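Local coordinates for protein uncharacterized ACR, COG1565 superfamily (Burkholderia thailandensis, PDB 4F3N) that is of unknown function but has a methyltransferase fold and may, as its family suggests, transfer methyl groups to protein arginines, at residues D110-P115 with V212-L217; M142-G147 with A170-S175; V216-P221 with I297-P302. All coordinates share one frame; numbering follows the deposited sequence.

Contact 1 of 3, residues D110-P115 with V212-L217; sequences DFVTAP and VGNEVL. With EDO (1,2-ethanediol), chain D.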
loop_
_atom_site.group_PDB
_atom_site.type_symbol
_atom_site.label_atom_id
_atom_site.label_comp_id
_atom_site.label_asym_id
_atom_site.label_seq_id
_atom_site.Cartn_x
_atom_site.Cartn_y
_atom_site.Cartn_z
ATOM N N ASP A 110 1.155 12.986 1.082
ATOM C CA ASP A 110 2.024 11.856 1.388
ATOM C C ASP A 110 1.188 10.600 1.650
ATOM O O ASP A 110 1.305 9.946 2.708
ATOM C CB ASP A 110 2.937 12.176 2.573
ATOM N N PHE A 111 0.316 10.287 0.689
ATOM C CA PHE A 111 -0.405 9.009 0.664
ATOM C C PHE A 111 0.189 8.067 -0.397
ATOM O O PHE A 111 0.031 6.845 -0.304
ATOM C CB PHE A 111 -1.907 9.219 0.393
ATOM C CG PHE A 111 -2.573 10.198 1.338
ATOM C CD1 PHE A 111 -2.867 9.830 2.640
ATOM C CD2 PHE A 111 -2.927 11.487 0.906
ATOM C CE1 PHE A 111 -3.480 10.730 3.520
ATOM C CE2 PHE A 111 -3.536 12.385 1.777
ATOM C CZ PHE A 111 -3.817 11.999 3.084
ATOM N N VAL A 112 0.857 8.631 -1.406
ATOM C CA VAL A 112 1.628 7.831 -2.409
ATOM C C VAL A 112 3.019 8.420 -2.608
ATOM O O VAL A 112 3.283 9.590 -2.251
ATOM C CB VAL A 112 0.923 7.738 -3.797
ATOM C CG1 VAL A 112 -0.467 7.090 -3.666
ATOM C CG2 VAL A 112 0.816 9.122 -4.465
ATOM N N THR A 113 3.913 7.612 -3.181
ATOM C CA THR A 113 5.354 7.987 -3.274
ATOM C C THR A 113 5.590 9.180 -4.235
ATOM O O THR A 113 6.407 10.084 -3.954
ATOM C CB THR A 113 6.228 6.771 -3.657
ATOM O OG1 THR A 113 6.139 5.802 -2.616
ATOM C CG2 THR A 113 7.708 7.148 -3.795
ATOM N N ALA A 114 4.855 9.180 -5.336
ATOM C CA ALA A 114 5.143 10.066 -6.486
ATOM C C ALA A 114 3.803 10.483 -7.084
ATOM O O ALA A 114 3.382 9.954 -8.099
ATOM C CB ALA A 114 5.981 9.331 -7.546
ATOM N N PRO A 115 3.083 11.385 -6.403
ATOM C CA PRO A 115 1.750 11.772 -6.904
ATOM C C PRO A 115 1.770 12.412 -8.281
ATOM O O PRO A 115 0.829 12.251 -9.025
ATOM C CB PRO A 115 1.233 12.745 -5.856
ATOM C CG PRO A 115 2.433 13.183 -5.097
ATOM C CD PRO A 115 3.441 12.073 -5.152
ATOM N N VAL A 212 -8.792 -1.702 -6.907
ATOM C CA VAL A 212 -7.435 -1.090 -7.021
ATOM C C VAL A 212 -6.923 -0.695 -5.619
ATOM O O VAL A 212 -7.622 -0.024 -4.841
ATOM C CB VAL A 212 -7.411 0.126 -7.944
ATOM C CG1 VAL A 212 -5.985 0.736 -7.959
ATOM C CG2 VAL A 212 -7.824 -0.237 -9.368
ATOM N N GLY A 213 -5.737 -1.182 -5.234
ATOM C CA GLY A 213 -5.120 -0.808 -3.960
ATOM C C GLY A 213 -3.702 -0.352 -4.254
ATOM O O GLY A 213 -2.807 -1.177 -4.378
ATOM N N ASN A 214 -3.511 0.961 -4.389
ATOM C CA ASN A 214 -2.244 1.538 -4.741
ATOM C C ASN A 214 -1.520 2.100 -3.525
ATOM O O ASN A 214 -2.005 3.056 -2.936
ATOM C CB ASN A 214 -2.566 2.668 -5.690
ATOM C CG ASN A 214 -1.365 3.354 -6.191
ATOM O OD1 ASN A 214 -0.341 2.732 -6.503
ATOM N ND2 ASN A 214 -1.509 4.711 -6.357
ATOM N N GLU A 215 -0.389 1.509 -3.151
ATOM C CA GLU A 215 0.301 1.881 -1.929
ATOM C C GLU A 215 -0.591 1.921 -0.687
ATOM O O GLU A 215 -0.486 2.855 0.135
ATOM C CB GLU A 215 1.022 3.219 -2.166
ATOM C CG GLU A 215 2.259 3.004 -2.996
ATOM C CD GLU A 215 3.106 4.258 -3.108
ATOM O OE1 GLU A 215 3.669 4.634 -2.101
ATOM O OE2 GLU A 215 3.096 4.860 -4.181
ATOM N N VAL A 216 -1.460 0.920 -0.538
ATOM C CA VAL A 216 -2.249 0.799 0.666
ATOM C C VAL A 216 -1.787 -0.333 1.567
ATOM O O VAL A 216 -1.886 -0.192 2.801
ATOM C CB VAL A 216 -3.776 0.699 0.386
ATOM C CG1 VAL A 216 -4.255 1.968 -0.331
ATOM C CG2 VAL A 216 -4.136 -0.493 -0.446
ATOM N N LEU A 217 -1.246 -1.411 1.005
ATOM C CA LEU A 217 -0.772 -2.528 1.825
ATOM C C LEU A 217 0.399 -2.130 2.713
ATOM O O LEU A 217 0.475 -2.576 3.914
ATOM C CB LEU A 217 -0.406 -3.724 0.966
ATOM C CG LEU A 217 -1.545 -4.394 0.166
ATOM C CD1 LEU A 217 -0.957 -5.518 -0.682
ATOM C CD2 LEU A 217 -2.730 -4.901 1.018
HETATM C C1 EDO D . 2.024 6.998 -9.517
HETATM O O1 EDO D . 3.143 6.362 -8.957
HETATM C C2 EDO D . 0.798 6.234 -9.071
HETATM O O2 EDO D . 0.525 6.433 -7.675
HETATM O O HOH W 1 -2.259 5.227 -0.646
HETATM O O HOH W 2 3.495 6.794 -6.332
#

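Contact 2 of 3, residues M142-G147 with A170-S175; sequences MEFGAG and AIVDLS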
loop_
_atom_site.group_PDB
_atom_site.type_symbol
_atom_site.label_atom_id
_atom_site.label_comp_id
_atom_site.label_asym_id
_atom_site.label_seq_id
_atom_site.Cartn_x
_atom_site.Cartn_y
_atom_site.Cartn_z
ATOM N N MET A 142 -13.502 -0.105 -7.751
ATOM C CA MET A 142 -13.469 0.248 -6.341
ATOM C C MET A 142 -12.019 0.456 -5.929
ATOM O O MET A 142 -11.186 -0.433 -6.084
ATOM C CB MET A 142 -14.102 -0.849 -5.441
ATOM C CG MET A 142 -13.903 -0.521 -3.974
ATOM S SD MET A 142 -14.397 -1.911 -2.940
ATOM C CE MET A 142 -16.005 -1.447 -3.005
ATOM N N GLU A 143 -11.710 1.635 -5.413
ATOM C CA GLU A 143 -10.360 1.918 -4.958
ATOM C C GLU A 143 -10.362 2.013 -3.424
ATOM O O GLU A 143 -11.189 2.694 -2.804
ATOM C CB GLU A 143 -9.810 3.201 -5.620
ATOM C CG GLU A 143 -8.387 3.435 -5.175
ATOM C CD GLU A 143 -7.701 4.643 -5.746
ATOM O OE1 GLU A 143 -8.336 5.423 -6.456
ATOM O OE2 GLU A 143 -6.487 4.772 -5.436
ATOM N N PHE A 144 -9.433 1.319 -2.788
ATOM C CA PHE A 144 -9.334 1.398 -1.325
ATOM C C PHE A 144 -8.324 2.464 -1.007
ATOM O O PHE A 144 -7.255 2.478 -1.598
ATOM C CB PHE A 144 -8.900 0.030 -0.718
ATOM C CG PHE A 144 -8.839 0.035 0.805
ATOM C CD1 PHE A 144 -9.958 -0.252 1.561
ATOM C CD2 PHE A 144 -7.670 0.419 1.466
ATOM C CE1 PHE A 144 -9.902 -0.210 2.963
ATOM C CE2 PHE A 144 -7.590 0.463 2.863
ATOM C CZ PHE A 144 -8.719 0.166 3.618
ATOM N N GLY A 145 -8.683 3.333 -0.036
ATOM C CA GLY A 145 -7.834 4.432 0.435
ATOM C C GLY A 145 -8.012 5.656 -0.450
ATOM O O GLY A 145 -8.860 6.489 -0.189
ATOM N N ALA A 146 -7.245 5.672 -1.533
ATOM C CA ALA A 146 -7.377 6.574 -2.707
ATOM C C ALA A 146 -6.590 7.857 -2.567
ATOM O O ALA A 146 -6.596 8.707 -3.472
ATOM C CB ALA A 146 -8.827 6.834 -3.146
ATOM N N GLY A 147 -5.855 7.991 -1.454
ATOM C CA GLY A 147 -5.027 9.213 -1.279
ATOM C C GLY A 147 -5.811 10.521 -1.391
ATOM O O GLY A 147 -6.826 10.684 -0.737
ATOM N N ALA A 170 -16.194 3.480 -6.875
ATOM C CA ALA A 170 -16.361 3.494 -5.426
ATOM C C ALA A 170 -15.030 3.766 -4.762
ATOM O O ALA A 170 -13.997 3.178 -5.145
ATOM C CB ALA A 170 -16.942 2.179 -4.906
ATOM N N ILE A 171 -15.018 4.688 -3.816
ATOM C CA ILE A 171 -13.799 4.903 -2.973
ATOM C C ILE A 171 -14.084 4.484 -1.536
ATOM O O ILE A 171 -15.040 4.940 -0.939
ATOM C CB ILE A 171 -13.277 6.358 -3.000
ATOM C CG1 ILE A 171 -12.834 6.742 -4.411
ATOM C CG2 ILE A 171 -12.177 6.538 -1.950
ATOM C CD1 ILE A 171 -12.512 8.225 -4.645
ATOM N N VAL A 172 -13.257 3.604 -0.973
ATOM C CA VAL A 172 -13.380 3.214 0.422
ATOM C C VAL A 172 -12.506 4.084 1.292
ATOM O O VAL A 172 -11.283 4.003 1.218
ATOM C CB VAL A 172 -13.011 1.727 0.703
ATOM C CG1 VAL A 172 -13.258 1.389 2.171
ATOM C CG2 VAL A 172 -13.799 0.800 -0.199
ATOM N N ASP A 173 -13.162 4.877 2.131
ATOM C CA ASP A 173 -12.539 5.878 3.004
ATOM C C ASP A 173 -13.023 5.577 4.409
ATOM O O ASP A 173 -14.010 6.152 4.878
ATOM C CB ASP A 173 -12.935 7.290 2.552
ATOM C CG ASP A 173 -12.489 8.374 3.515
ATOM O OD1 ASP A 173 -11.459 8.232 4.208
ATOM O OD2 ASP A 173 -13.178 9.405 3.588
ATOM N N LEU A 174 -12.344 4.644 5.067
ATOM C CA LEU A 174 -12.834 4.111 6.335
ATOM C C LEU A 174 -12.982 5.194 7.378
ATOM O O LEU A 174 -13.903 5.134 8.184
ATOM C CB LEU A 174 -11.866 3.050 6.913
ATOM C CG LEU A 174 -11.592 1.783 6.101
ATOM C CD1 LEU A 174 -10.640 0.847 6.864
ATOM C CD2 LEU A 174 -12.887 1.079 5.734
ATOM N N SER A 175 -12.054 6.147 7.400
ATOM C CA SER A 175 -12.037 7.129 8.474
ATOM C C SER A 175 -12.995 8.283 8.237
ATOM O O SER A 175 -13.345 9.000 9.182
ATOM C CB SER A 175 -10.638 7.714 8.668
ATOM O OG SER A 175 -10.321 8.616 7.624
#

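Contact 3 of 3, residues V216-P221 with I297-P302; sequences VLDAMP and IDYGFP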
loop_
_atom_site.group_PDB
_atom_site.type_symbol
_atom_site.label_atom_id
_atom_site.label_comp_id
_atom_site.label_asym_id
_atom_site.label_seq_id
_atom_site.Cartn_x
_atom_site.Cartn_y
_atom_site.Cartn_z
ATOM N N VAL A 216 -1.460 0.920 -0.538
ATOM C CA VAL A 216 -2.249 0.799 0.666
ATOM C C VAL A 216 -1.787 -0.333 1.567
ATOM O O VAL A 216 -1.886 -0.192 2.801
ATOM C CB VAL A 216 -3.776 0.699 0.386
ATOM C CG1 VAL A 216 -4.255 1.968 -0.331
ATOM C CG2 VAL A 216 -4.136 -0.493 -0.446
ATOM N N LEU A 217 -1.246 -1.411 1.005
ATOM C CA LEU A 217 -0.772 -2.528 1.825
ATOM C C LEU A 217 0.399 -2.130 2.713
ATOM O O LEU A 217 0.475 -2.576 3.914
ATOM C CB LEU A 217 -0.406 -3.724 0.966
ATOM C CG LEU A 217 -1.545 -4.394 0.166
ATOM C CD1 LEU A 217 -0.957 -5.518 -0.682
ATOM C CD2 LEU A 217 -2.730 -4.901 1.018
ATOM N N ASP A 218 1.246 -1.229 2.196
ATOM C CA ASP A 218 2.449 -0.798 2.909
ATOM C C ASP A 218 2.151 0.015 4.166
ATOM O O ASP A 218 3.038 0.167 4.985
ATOM C CB ASP A 218 3.410 -0.045 1.984
ATOM C CG ASP A 218 2.843 1.246 1.474
ATOM O OD1 ASP A 218 2.385 2.050 2.308
ATOM O OD2 ASP A 218 2.836 1.487 0.230
ATOM N N ALA A 219 0.919 0.497 4.318
ATOM C CA ALA A 219 0.583 1.391 5.466
ATOM C C ALA A 219 -0.316 0.696 6.463
ATOM O O ALA A 219 -0.745 1.305 7.449
ATOM C CB ALA A 219 -0.085 2.654 4.982
ATOM N N MET A 220 -0.563 -0.587 6.225
ATOM C CA MET A 220 -1.319 -1.382 7.197
ATOM C C MET A 220 -0.410 -1.851 8.344
ATOM O O MET A 220 0.776 -2.127 8.141
ATOM C CB MET A 220 -2.015 -2.513 6.503
ATOM C CG MET A 220 -3.030 -1.944 5.524
ATOM S SD MET A 220 -3.995 -3.156 4.665
ATOM C CE MET A 220 -4.996 -2.133 3.593
ATOM N N PRO A 221 -0.951 -1.865 9.567
ATOM C CA PRO A 221 -0.079 -2.111 10.709
ATOM C C PRO A 221 0.694 -3.405 10.592
ATOM O O PRO A 221 0.153 -4.428 10.154
ATOM C CB PRO A 221 -1.085 -2.181 11.876
ATOM C CG PRO A 221 -2.179 -1.294 11.477
ATOM C CD PRO A 221 -2.291 -1.420 9.987
ATOM N N ILE A 297 -0.661 -2.546 -5.997
ATOM C CA ILE A 297 0.584 -1.978 -6.445
ATOM C C ILE A 297 1.332 -1.522 -5.210
ATOM O O ILE A 297 0.775 -0.758 -4.399
ATOM C CB ILE A 297 0.351 -0.737 -7.341
ATOM C CG1 ILE A 297 -0.583 -1.141 -8.516
ATOM C CG2 ILE A 297 1.699 -0.192 -7.880
ATOM C CD1 ILE A 297 -1.915 -0.426 -8.495
ATOM N N ASP A 298 2.554 -1.995 -5.036
ATOM C CA ASP A 298 3.312 -1.609 -3.848
ATOM C C ASP A 298 4.746 -2.050 -3.942
ATOM O O ASP A 298 5.120 -2.924 -4.738
ATOM C CB ASP A 298 2.655 -2.202 -2.592
ATOM C CG ASP A 298 2.481 -1.224 -1.467
ATOM O OD1 ASP A 298 3.393 -0.371 -1.229
ATOM O OD2 ASP A 298 1.417 -1.293 -0.800
ATOM N N TYR A 299 5.555 -1.441 -3.092
ATOM C CA TYR A 299 6.948 -1.845 -2.956
ATOM C C TYR A 299 7.110 -3.031 -2.021
ATOM O O TYR A 299 6.458 -3.147 -0.963
ATOM C CB TYR A 299 7.791 -0.655 -2.533
ATOM C CG TYR A 299 7.217 0.207 -1.405
ATOM C CD1 TYR A 299 6.412 1.331 -1.681
ATOM C CD2 TYR A 299 7.480 -0.086 -0.080
ATOM C CE1 TYR A 299 5.925 2.140 -0.668
ATOM C CE2 TYR A 299 6.960 0.717 0.956
ATOM C CZ TYR A 299 6.198 1.824 0.647
ATOM O OH TYR A 299 5.684 2.615 1.653
ATOM N N GLY A 300 7.924 -3.962 -2.447
ATOM C CA GLY A 300 8.166 -5.185 -1.695
ATOM C C GLY A 300 8.693 -6.332 -2.524
ATOM O O GLY A 300 9.202 -6.110 -3.629
ATOM N N PHE A 301 8.639 -7.548 -1.973
ATOM C CA PHE A 301 9.364 -8.673 -2.554
ATOM C C PHE A 301 8.675 -9.956 -2.148
ATOM O O PHE A 301 7.945 -9.995 -1.156
ATOM C CB PHE A 301 10.845 -8.777 -2.037
ATOM C CG PHE A 301 11.558 -7.460 -1.814
ATOM C CD1 PHE A 301 12.257 -6.866 -2.839
ATOM C CD2 PHE A 301 11.610 -6.871 -0.551
ATOM C CE1 PHE A 301 12.904 -5.659 -2.656
ATOM C CE2 PHE A 301 12.251 -5.646 -0.352
ATOM C CZ PHE A 301 12.917 -5.051 -1.410
ATOM N N PRO A 302 8.900 -11.026 -2.888
ATOM C CA PRO A 302 8.496 -12.337 -2.397
ATOM C C PRO A 302 9.291 -12.732 -1.154
ATOM O O PRO A 302 10.272 -12.104 -0.821
ATOM C CB PRO A 302 8.856 -13.265 -3.534
ATOM C CG PRO A 302 9.102 -12.356 -4.729
ATOM C CD PRO A 302 9.619 -11.093 -4.164
HETATM O O HOH W 3 -1.067 -1.609 -2.057
HETATM O O HOH W 4 3.904 4.613 0.649
#

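Contact 1 of 3, residues D110-P115 with V212-L217
The S-adenosyl-L-homocysteine site of this Rossmann-like methyltransferase fold includes Thr-113 and Asn-214, and here the loop 110-115 meets the end of strand 210-214 with that ligand absent. Glu-215, just past the strand, reaches across to Thr-113 and takes hold of it at two points. Its OE2 accepts a hydrogen bond from the backbone N of Thr-113 at 3.0 Å, nearly straight (174° at the hydrogen), on the syn side and 18° out of the carboxylate plane. The hydroxyl OG1 of Thr-113 donates to Glu-215 OE1 at 2.8 Å, arriving from above that plane. Between them the two bonds fix the rotation of the carboxylate. The Glu-215 chain runs extended beyond CG, which carries the carboxylate across to Thr-113, and the two side chains cross at about a right angle. Next to this grip Val-112 offers apolar cover: its CB sits 3.6 Å from Glu-215 OE2, while CG1 lies 3.7 Å from Asn-214 ND2. A water links the backbone N of Ala-114 to Glu-215 OE2, so that OE2 accepts a second hydrogen bond, from the water. Phe-407 of strand 407-414 touches both Thr-113 and Glu-215. A 1,2-ethanediol, probably from the crystallisation liquor, lies beside Asn-214, whose ND2 donates to its O2 at 3.0 Å and 172°.

Contact 2 of 3, residues M142-G147 with A170-S175
Phe-144 and Val-172 lie on the same face of two parallel neighbouring strands, and their side chains carry much of this contact. With CG anti to the backbone N (chi1 -177°), the phenyl ring of Phe-144 is sent forward past the strand end, where CD1 meets Val-172 CG1 obliquely at 3.7 Å. Farther out, Leu-174 meets the same ring at its edge, CD1 being 3.8 Å from Phe-144 CZ, with the two side chains at about a right angle. The other methyl of Val-172, CG2, turns back to Met-142 and lies 3.9 Å from SD. Met-142 runs extended to its sulfur, and the bend at chi3 (-83°) brings CE to Ala-170 CB, which CG also approaches. On the other face Ile-171 places CG2 3.6 Å from Ala-146 CB, and Glu-143 stretches away to bond Tyr-169 through OE1. Three backbone bonds hold the strands in register: Glu-143 N to Ala-170 O, Val-172 N to Glu-143 O, and Gly-145 N to Val-172 O, the last at 3.0 Å. This is the parallel pair of a beta-alpha-beta unit; strand 140-144 is followed by a glycine-containing turn, perhaps the Rossmann-type motif, that leads into helix 150-161. That helix packs against Glu-143, Gln-182 of helix 179-189 against Ile-171 and Ala-146, and strands 197-200 and 210-214 flank the pair.

Contact 3 of 3, residues V216-P221 with I297-P302
Asp-298 and Asp-218 bring their carboxylates together, with OD1 of Asp-298 and OD2 of Asp-218 modelled an unusually short 2.4 Å apart. The two planes are nearly perpendicular. Among the hydrogen bonds, the backbone N of Asp-218 donates to Asp-298 OD2 at 3.0 Å in a bent bond (139°) that meets OD2 from above the carboxylate plane, while OD1 of Asp-298 accepts from the N of Tyr-299 on its anti lone pair. Water also takes part: one molecule accepts from Val-216 N and donates to Asp-298 OD2, and another sits at the edge of the Tyr-299 ring, 2.9 Å from Tyr-299 OH. Packing brings in the tyrosine, whose ring lies within 11° of the plane of the Asp-218 carboxylate; Tyr-299 CE1 lies 3.3 Å from Asp-218 OD2. The Asp-218 group gets there because CG stands between the backbone N and carbonyl carbon (chi1 65°). Thr-338 and Val-341 of strand 336-342 touch this buried acid pair. A 3-10 turn following one parallel strand thus meets the corner where the neighbouring strand of the sheet, 293-298, ends, at the C-terminal ends where Rossmann-like methyltransferases hold their cofactor.

In the fold
All three contacts reach the same seven-stranded mixed sheet, whose strands run in the order 197-200, 168-172, 140-144, 210-214, 293-298, 407-414, 356-362. Contact 2 joins the second and third of these, contact 1 uses the end of the fourth, and contact 3 ties the segment after it to the fifth. The centres of contacts 1 and 2 are about 11 Å apart, those of 1 and 3 about 9 Å, and those of 2 and 3 about 16 Å. Along the chain, contact 2 falls between the two segments of contact 1, and contact 3 begins at Val-216 and Leu-217, which contact 1 also holds. They lie at the C-terminal strand ends, beside Thr-113 and Asn-214 of the S-adenosyl-L-homocysteine site.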